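Local coordinates for circadian clock oscillator protein KaiA (Nostoc sp., PDB 1R5Q) that probably stimulates autophosphorylation of KaiC by binding it through this C-terminal, dimer-forming domain, as part of the cyanobacterial KaiABC circadian oscillator, at residues S16-I21 and D37-A42; L23-T28 and L85-A90. All blocks are in the same frame, centred on the assembly; numbering follows the deposited sequence.

Contact 1. Residues S16-I21 and D37-A42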
ATOM      1  N   SER A  16      -1.139  -6.664  -4.594  1.00 39.37           N
ATOM      2  CA  SER A  16      -1.465  -7.850  -3.824  1.00 40.82           C
ATOM      3  C   SER A  16      -0.981  -7.690  -2.384  1.00 39.33           C
ATOM      4  O   SER A  16      -1.712  -8.000  -1.445  1.00 38.49           O
ATOM      5  CB  SER A  16      -0.828  -9.101  -4.456  1.00 40.92           C
ATOM      6  OG  SER A  16      -0.766 -10.157  -3.510  1.00 44.07           O
ATOM      7  N   ASP A  17       0.245  -7.200  -2.216  1.00 38.68           N
ATOM      8  CA  ASP A  17       0.822  -7.013  -0.883  1.00 37.02           C
ATOM      9  C   ASP A  17       0.041  -5.992  -0.046  1.00 37.03           C
ATOM     10  O   ASP A  17      -0.169  -6.195   1.162  1.00 36.45           O
ATOM     11  CB  ASP A  17       2.279  -6.555  -1.005  1.00 39.18           C
ATOM     12  CG  ASP A  17       3.198  -7.628  -1.625  1.00 41.05           C
ATOM     13  OD1 ASP A  17       4.322  -7.273  -2.016  1.00 41.61           O
ATOM     14  OD2 ASP A  17       2.809  -8.815  -1.710  1.00 41.82           O
ATOM     15  N   TYR A  18      -0.371  -4.905  -0.699  1.00 34.58           N
ATOM     16  CA  TYR A  18      -1.105  -3.824  -0.053  1.00 35.22           C
ATOM     17  C   TYR A  18      -2.480  -4.328   0.361  1.00 35.56           C
ATOM     18  O   TYR A  18      -2.996  -3.928   1.402  1.00 35.24           O
ATOM     19  CB  TYR A  18      -1.265  -2.624  -1.000  1.00 34.58           C
ATOM     20  CG  TYR A  18      -1.735  -1.350  -0.309  1.00 33.96           C
ATOM     21  CD1 TYR A  18      -0.868  -0.617   0.501  1.00 34.08           C
ATOM     22  CD2 TYR A  18      -3.060  -0.910  -0.422  1.00 32.67           C
ATOM     23  CE1 TYR A  18      -1.310   0.534   1.193  1.00 33.83           C
ATOM     24  CE2 TYR A  18      -3.511   0.224   0.264  1.00 32.42           C
ATOM     25  CZ  TYR A  18      -2.620   0.943   1.068  1.00 31.55           C
ATOM     26  OH  TYR A  18      -3.037   2.069   1.725  1.00 33.22           O
ATOM     27  N   ARG A  19      -3.071  -5.197  -0.459  1.00 36.62           N
ATOM     28  CA  ARG A  19      -4.387  -5.762  -0.140  1.00 38.14           C
ATOM     29  C   ARG A  19      -4.278  -6.483   1.210  1.00 38.01           C
ATOM     30  O   ARG A  19      -5.107  -6.293   2.099  1.00 40.01           O
ATOM     31  CB  ARG A  19      -4.838  -6.759  -1.222  1.00 39.93           C
ATOM     32  CG  ARG A  19      -6.133  -7.494  -0.857  1.00 41.67           C
ATOM     33  CD  ARG A  19      -6.499  -8.585  -1.858  1.00 45.66           C
ATOM     34  NE  ARG A  19      -6.893  -8.040  -3.153  1.00 46.56           N
ATOM     35  CZ  ARG A  19      -6.160  -8.163  -4.257  1.00 48.58           C
ATOM     36  NH1 ARG A  19      -4.999  -8.819  -4.210  1.00 48.77           N
ATOM     37  NH2 ARG A  19      -6.583  -7.630  -5.403  1.00 48.02           N
ATOM     38  N   GLN A  20      -3.251  -7.312   1.356  1.00 38.36           N
ATOM     39  CA  GLN A  20      -3.039  -8.035   2.606  1.00 39.08           C
ATOM     40  C   GLN A  20      -2.790  -7.084   3.799  1.00 38.76           C
ATOM     41  O   GLN A  20      -3.159  -7.403   4.933  1.00 37.55           O
ATOM     42  CB  GLN A  20      -1.882  -9.034   2.451  1.00 41.92           C
ATOM     43  CG  GLN A  20      -2.208 -10.261   1.550  1.00 45.11           C
ATOM     44  CD  GLN A  20      -3.559 -10.926   1.886  1.00 49.08           C
ATOM     45  OE1 GLN A  20      -3.862 -11.209   3.055  1.00 49.94           O
ATOM     46  NE2 GLN A  20      -4.378 -11.177   0.853  1.00 49.45           N
ATOM     47  N   ILE A  21      -2.177  -5.920   3.557  1.00 36.80           N
ATOM     48  CA  ILE A  21      -1.948  -4.957   4.647  1.00 34.13           C
ATOM     49  C   ILE A  21      -3.305  -4.377   5.061  1.00 33.71           C
ATOM     50  O   ILE A  21      -3.624  -4.278   6.255  1.00 33.69           O
ATOM     51  CB  ILE A  21      -0.996  -3.788   4.205  1.00 36.15           C
ATOM     52  CG1 ILE A  21       0.433  -4.318   4.053  1.00 33.75           C
ATOM     53  CG2 ILE A  21      -1.046  -2.620   5.245  1.00 33.82           C
ATOM     54  CD1 ILE A  21       1.372  -3.395   3.261  1.00 35.87           C
ATOM     55  N   ASP A  37       6.675  -2.972   6.524  1.00 42.66           N
ATOM     56  CA  ASP A  37       8.083  -2.663   6.334  1.00 43.91           C
ATOM     57  C   ASP A  37       8.572  -3.180   4.985  1.00 43.34           C
ATOM     58  O   ASP A  37       9.323  -2.502   4.294  1.00 43.12           O
ATOM     59  CB  ASP A  37       8.922  -3.250   7.475  1.00 46.37           C
ATOM     60  CG  ASP A  37       8.844  -2.412   8.750  1.00 50.16           C
ATOM     61  OD1 ASP A  37       8.784  -1.160   8.652  1.00 51.97           O
ATOM     62  OD2 ASP A  37       8.865  -3.001   9.854  1.00 51.21           O
ATOM     63  N   LYS A  38       8.115  -4.366   4.602  1.00 42.59           N
ATOM     64  CA  LYS A  38       8.516  -4.960   3.327  1.00 42.78           C
ATOM     65  C   LYS A  38       7.930  -4.222   2.125  1.00 40.41           C
ATOM     66  O   LYS A  38       8.608  -4.052   1.108  1.00 38.44           O
ATOM     67  CB  LYS A  38       8.101  -6.433   3.271  1.00 45.69           C
ATOM     68  CG  LYS A  38       8.898  -7.338   4.189  1.00 50.14           C
ATOM     69  CD  LYS A  38       8.531  -8.814   3.965  1.00 53.42           C
ATOM     70  CE  LYS A  38       8.754  -9.245   2.511  1.00 55.57           C
ATOM     71  NZ  LYS A  38       8.459 -10.704   2.289  1.00 57.96           N
ATOM     72  N   PHE A  39       6.665  -3.813   2.240  1.00 37.40           N
ATOM     73  CA  PHE A  39       5.981  -3.072   1.187  1.00 35.81           C
ATOM     74  C   PHE A  39       6.705  -1.734   0.994  1.00 34.71           C
ATOM     75  O   PHE A  39       6.952  -1.299  -0.133  1.00 33.82           O
ATOM     76  CB  PHE A  39       4.502  -2.810   1.574  1.00 34.77           C
ATOM     77  CG  PHE A  39       3.745  -1.937   0.577  1.00 32.47           C
ATOM     78  CD1 PHE A  39       3.213  -2.482  -0.586  1.00 30.29           C
ATOM     79  CD2 PHE A  39       3.608  -0.564   0.789  1.00 31.90           C
ATOM     80  CE1 PHE A  39       2.570  -1.694  -1.514  1.00 29.79           C
ATOM     81  CE2 PHE A  39       2.957   0.245  -0.148  1.00 30.40           C
ATOM     82  CZ  PHE A  39       2.441  -0.315  -1.297  1.00 31.39           C
ATOM     83  N   ILE A  40       7.035  -1.081   2.100  1.00 32.97           N
ATOM     84  CA  ILE A  40       7.715   0.207   2.032  1.00 32.92           C
ATOM     85  C   ILE A  40       9.080   0.092   1.329  1.00 33.57           C
ATOM     86  O   ILE A  40       9.412   0.887   0.455  1.00 31.33           O
ATOM     87  CB  ILE A  40       7.902   0.796   3.446  1.00 32.06           C
ATOM     88  CG1 ILE A  40       6.519   1.116   4.045  1.00 32.49           C
ATOM     89  CG2 ILE A  40       8.787   2.040   3.399  1.00 31.56           C
ATOM     90  CD1 ILE A  40       5.614   1.993   3.149  1.00 32.73           C
ATOM     91  N   ASN A  41       9.852  -0.917   1.706  1.00 34.51           N
ATOM     92  CA  ASN A  41      11.173  -1.101   1.116  1.00 36.93           C
ATOM     93  C   ASN A  41      11.083  -1.359  -0.394  1.00 35.28           C
ATOM     94  O   ASN A  41      11.932  -0.905  -1.164  1.00 36.51           O
ATOM     95  CB  ASN A  41      11.891  -2.239   1.851  1.00 39.53           C
ATOM     96  CG  ASN A  41      13.355  -2.366   1.456  1.00 43.26           C
ATOM     97  OD1 ASN A  41      13.721  -3.258   0.693  1.00 45.17           O
ATOM     98  ND2 ASN A  41      14.198  -1.474   1.979  1.00 44.50           N
ATOM     99  N   ALA A  42      10.038  -2.053  -0.825  1.00 34.26           N
ATOM    100  CA  ALA A  42       9.868  -2.350  -2.240  1.00 33.87           C
ATOM    101  C   ALA A  42       9.494  -1.128  -3.066  1.00 33.39           C
ATOM    102  O   ALA A  42      10.042  -0.942  -4.149  1.00 31.94           O
ATOM    103  CB  ALA A  42       8.817  -3.458  -2.437  1.00 34.26           C
TER
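Helices 16-21 and 37-42 run roughly antiparallel, at 149° between their N-to-C directions, with D17 and F39 meeting where the backbones are nearest, 6.8 Å between their CA atoms. The axes come within 10.3 Å, and the F39 ring reaches into the space between them. F39 extends across with CG anti to its backbone N (chi1 175°), which carries the phenyl group in among D17, Y18 and I21. Y18 comes over one face of this ring, off-centre toward the rim, its CD1 3.8 Å from F39 CZ. The two ring planes are inclined at 48°, neither a parallel stack nor a T-shape. The methylene of D17 lies at the F39 edge, D17 CB 4.2 Å from F39 CD1. Closer to the backbone, I21 CD1 touches F39 CB at 3.6 Å, the two side chains crossing at about a right angle. With F39 cut back to alanine, Y18 and I21 would probably lose their shared apolar partner and a gap would open between the helices. F39 also packs on L14, one turn before D17 in helix 8-24. Y18 extends between helices 50-67 and 82-100, touching I56, L60 and I88, and its OH is hydrogen-bonded to H57 ND1.

Contact 2. Residues L23-T28 and L85-A90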
ATOM      1  N   LEU A  23      -6.337  -5.711   4.729  1.00 34.07           N
ATOM      2  CA  LEU A  23      -7.131  -6.748   5.379  1.00 35.23           C
ATOM      3  C   LEU A  23      -6.630  -7.176   6.751  1.00 37.73           C
ATOM      4  O   LEU A  23      -7.361  -7.818   7.513  1.00 38.36           O
ATOM      5  CB  LEU A  23      -7.257  -7.968   4.457  1.00 36.08           C
ATOM      6  CG  LEU A  23      -7.984  -7.650   3.136  1.00 35.42           C
ATOM      7  CD1 LEU A  23      -8.138  -8.907   2.270  1.00 37.22           C
ATOM      8  CD2 LEU A  23      -9.346  -7.041   3.460  1.00 37.06           C
ATOM      9  N   SER A  24      -5.388  -6.848   7.089  1.00 37.81           N
ATOM     10  CA  SER A  24      -4.919  -7.216   8.414  1.00 38.80           C
ATOM     11  C   SER A  24      -4.633  -5.973   9.244  1.00 37.57           C
ATOM     12  O   SER A  24      -4.220  -6.080  10.399  1.00 38.25           O
ATOM     13  CB  SER A  24      -3.654  -8.054   8.312  1.00 40.42           C
ATOM     14  OG  SER A  24      -2.553  -7.223   8.046  1.00 45.31           O
ATOM     15  N   TYR A  25      -4.882  -4.793   8.674  1.00 35.06           N
ATOM     16  CA  TYR A  25      -4.567  -3.548   9.367  1.00 34.66           C
ATOM     17  C   TYR A  25      -5.235  -3.312  10.717  1.00 35.63           C
ATOM     18  O   TYR A  25      -4.636  -2.728  11.630  1.00 33.73           O
ATOM     19  CB  TYR A  25      -4.870  -2.337   8.490  1.00 32.38           C
ATOM     20  CG  TYR A  25      -4.201  -1.087   9.031  1.00 32.84           C
ATOM     21  CD1 TYR A  25      -2.828  -0.871   8.838  1.00 31.50           C
ATOM     22  CD2 TYR A  25      -4.920  -0.141   9.774  1.00 31.70           C
ATOM     23  CE1 TYR A  25      -2.192   0.240   9.371  1.00 28.48           C
ATOM     24  CE2 TYR A  25      -4.277   0.989  10.309  1.00 31.18           C
ATOM     25  CZ  TYR A  25      -2.917   1.160  10.103  1.00 29.92           C
ATOM     26  OH  TYR A  25      -2.269   2.224  10.671  1.00 31.10           O
ATOM     27  N   PHE A  26      -6.489  -3.721  10.833  1.00 36.61           N
ATOM     28  CA  PHE A  26      -7.193  -3.516  12.081  1.00 38.73           C
ATOM     29  C   PHE A  26      -7.231  -4.772  12.948  1.00 42.69           C
ATOM     30  O   PHE A  26      -8.093  -4.913  13.817  1.00 43.54           O
ATOM     31  CB  PHE A  26      -8.584  -2.961  11.784  1.00 36.29           C
ATOM     32  CG  PHE A  26      -8.555  -1.555  11.225  1.00 34.46           C
ATOM     33  CD1 PHE A  26      -8.088  -0.499  12.005  1.00 31.93           C
ATOM     34  CD2 PHE A  26      -9.007  -1.286   9.927  1.00 32.33           C
ATOM     35  CE1 PHE A  26      -8.077   0.810  11.506  1.00 32.72           C
ATOM     36  CE2 PHE A  26      -9.002   0.019   9.415  1.00 32.54           C
ATOM     37  CZ  PHE A  26      -8.538   1.074  10.208  1.00 31.26           C
ATOM     38  N   THR A  27      -6.273  -5.669  12.704  1.00 45.58           N
ATOM     39  CA  THR A  27      -6.103  -6.908  13.465  1.00 50.25           C
ATOM     40  C   THR A  27      -4.793  -6.730  14.246  1.00 53.79           C
ATOM     41  O   THR A  27      -4.266  -5.625  14.356  1.00 54.74           O
ATOM     42  CB  THR A  27      -5.923  -8.152  12.551  1.00 50.09           C
ATOM     43  OG1 THR A  27      -7.020  -8.253  11.636  1.00 49.81           O
ATOM     44  CG2 THR A  27      -5.883  -9.439  13.390  1.00 51.00           C
ATOM     45  N   THR A  28      -4.265  -7.819  14.785  1.00 58.41           N
ATOM     46  CA  THR A  28      -3.009  -7.772  15.519  1.00 61.76           C
ATOM     47  C   THR A  28      -2.049  -8.720  14.794  1.00 63.75           C
ATOM     48  O   THR A  28      -2.352  -9.904  14.638  1.00 64.49           O
ATOM     49  CB  THR A  28      -3.225  -8.206  16.979  1.00 62.51           C
ATOM     50  OG1 THR A  28      -3.890  -9.478  17.006  1.00 63.93           O
ATOM     51  CG2 THR A  28      -4.084  -7.169  17.719  1.00 62.30           C
ATOM     52  N   LEU A  85      -3.575   4.306   4.796  1.00 25.32           N
ATOM     53  CA  LEU A  85      -2.841   5.084   3.802  1.00 26.82           C
ATOM     54  C   LEU A  85      -1.932   6.112   4.479  1.00 25.92           C
ATOM     55  O   LEU A  85      -0.791   6.329   4.066  1.00 25.18           O
ATOM     56  CB  LEU A  85      -3.817   5.773   2.849  1.00 26.25           C
ATOM     57  CG  LEU A  85      -3.192   6.593   1.705  1.00 27.81           C
ATOM     58  CD1 LEU A  85      -2.202   5.732   0.888  1.00 27.12           C
ATOM     59  CD2 LEU A  85      -4.313   7.133   0.815  1.00 26.93           C
ATOM     60  N   ILE A  86      -2.438   6.749   5.523  1.00 24.39           N
ATOM     61  CA  ILE A  86      -1.625   7.703   6.257  1.00 25.89           C
ATOM     62  C   ILE A  86      -0.377   7.016   6.803  1.00 25.50           C
ATOM     63  O   ILE A  86       0.741   7.535   6.678  1.00 25.03           O
ATOM     64  CB  ILE A  86      -2.408   8.324   7.447  1.00 26.29           C
ATOM     65  CG1 ILE A  86      -3.445   9.328   6.905  1.00 26.12           C
ATOM     66  CG2 ILE A  86      -1.421   9.021   8.419  1.00 25.34           C
ATOM     67  CD1 ILE A  86      -4.540   9.692   7.912  1.00 27.40           C
ATOM     68  N   ASP A  87      -0.581   5.846   7.397  1.00 27.22           N
ATOM     69  CA  ASP A  87       0.485   5.059   8.012  1.00 28.81           C
ATOM     70  C   ASP A  87       1.553   4.670   6.977  1.00 29.81           C
ATOM     71  O   ASP A  87       2.755   4.728   7.245  1.00 29.82           O
ATOM     72  CB  ASP A  87      -0.144   3.816   8.644  1.00 31.10           C
ATOM     73  CG  ASP A  87       0.772   3.104   9.641  1.00 34.67           C
ATOM     74  OD1 ASP A  87       0.277   2.177  10.309  1.00 34.64           O
ATOM     75  OD2 ASP A  87       1.967   3.446   9.760  1.00 35.26           O
ATOM     76  N   ILE A  88       1.098   4.294   5.787  1.00 28.75           N
ATOM     77  CA  ILE A  88       1.979   3.883   4.697  1.00 27.47           C
ATOM     78  C   ILE A  88       2.790   5.072   4.193  1.00 26.06           C
ATOM     79  O   ILE A  88       4.018   4.991   4.050  1.00 26.50           O
ATOM     80  CB  ILE A  88       1.129   3.294   3.527  1.00 28.86           C
ATOM     81  CG1 ILE A  88       0.635   1.890   3.906  1.00 30.05           C
ATOM     82  CG2 ILE A  88       1.926   3.310   2.209  1.00 27.81           C
ATOM     83  CD1 ILE A  88       1.739   0.879   4.014  1.00 32.10           C
ATOM     84  N   LEU A  89       2.106   6.184   3.937  1.00 24.86           N
ATOM     85  CA  LEU A  89       2.789   7.379   3.454  1.00 26.44           C
ATOM     86  C   LEU A  89       3.773   7.954   4.472  1.00 26.55           C
ATOM     87  O   LEU A  89       4.820   8.462   4.087  1.00 27.78           O
ATOM     88  CB  LEU A  89       1.784   8.446   3.020  1.00 27.24           C
ATOM     89  CG  LEU A  89       0.912   8.076   1.807  1.00 29.09           C
ATOM     90  CD1 LEU A  89      -0.066   9.205   1.486  1.00 26.74           C
ATOM     91  CD2 LEU A  89       1.813   7.790   0.603  1.00 30.69           C
ATOM     92  N   ALA A  90       3.433   7.886   5.753  1.00 26.45           N
ATOM     93  CA  ALA A  90       4.312   8.378   6.814  1.00 27.45           C
ATOM     94  C   ALA A  90       5.590   7.522   6.833  1.00 28.44           C
ATOM     95  O   ALA A  90       6.697   8.046   7.001  1.00 26.92           O
ATOM     96  CB  ALA A  90       3.612   8.283   8.180  1.00 26.72           C
TER
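Y25 and D87 meet through a single short hydrogen bond, with Y25 OH as donor to D87 OD1, 2.6 Å away. It spans a wide interval: even the nearest CA atoms, those of the same two residues, are 10.1 Å apart. Both side chains point their CG atoms anti to the backbone N (chi1 -164° in each), and this extends phenol and carboxylate toward one another. OD1 lies at the ring edge, in the phenol plane, and D87 OD1 also approaches Y25 CE1 at 3.3 Å. The hydroxyl reaches OD1 on its anti side, 22° out of the carboxylate plane, while ring and carboxylate planes stand 78° apart. That approach also brings D87 CB to 3.3 Å from Y25 OH. Between the two segments, the close contact is limited to the phenol end of Y25 and the D87 side chain. The solvent side is loose: past Y25 the chain is exposed and runs on to the poorly ordered T28. F26 takes no part in the bond; Y25 CD2 sits 3.7 Å above the plane of its ring, over the centre, and F26 packs on L83 of helix 82-100. Y25 also packs against T84 and L32. A type I beta turn from S24 to T27, closed by T27 N to S24 O, carries Y25. The arrangement is a tyrosine-aspartate hydrogen bond joining the turn after the first helix to the last helix, 82-100, of the four-helix KaiA C-terminal domain.

Contact 1 belongs to the buried core and contact 2 to the surface of the same helical bundle, their centres about 10 Å apart. Both draw on helix 8-24: contact 1 uses its body against helix 33-45, contact 2 the turn just past its C-terminal end against helix 82-100. The chemistry follows the place, apolar and aromatic packing inside, one polar bond at the periphery. I88 joins them physically. It lies beside D87, yet its side chain turns into the core, where I88 CG1 is 3.6 Å from Y18 CE1 and I88 CD1 is 4.0 Å from F39 CD2. Helix 82-100 thus backs the aromatic pair of contact 1 while offering the D87 carboxylate to contact 2.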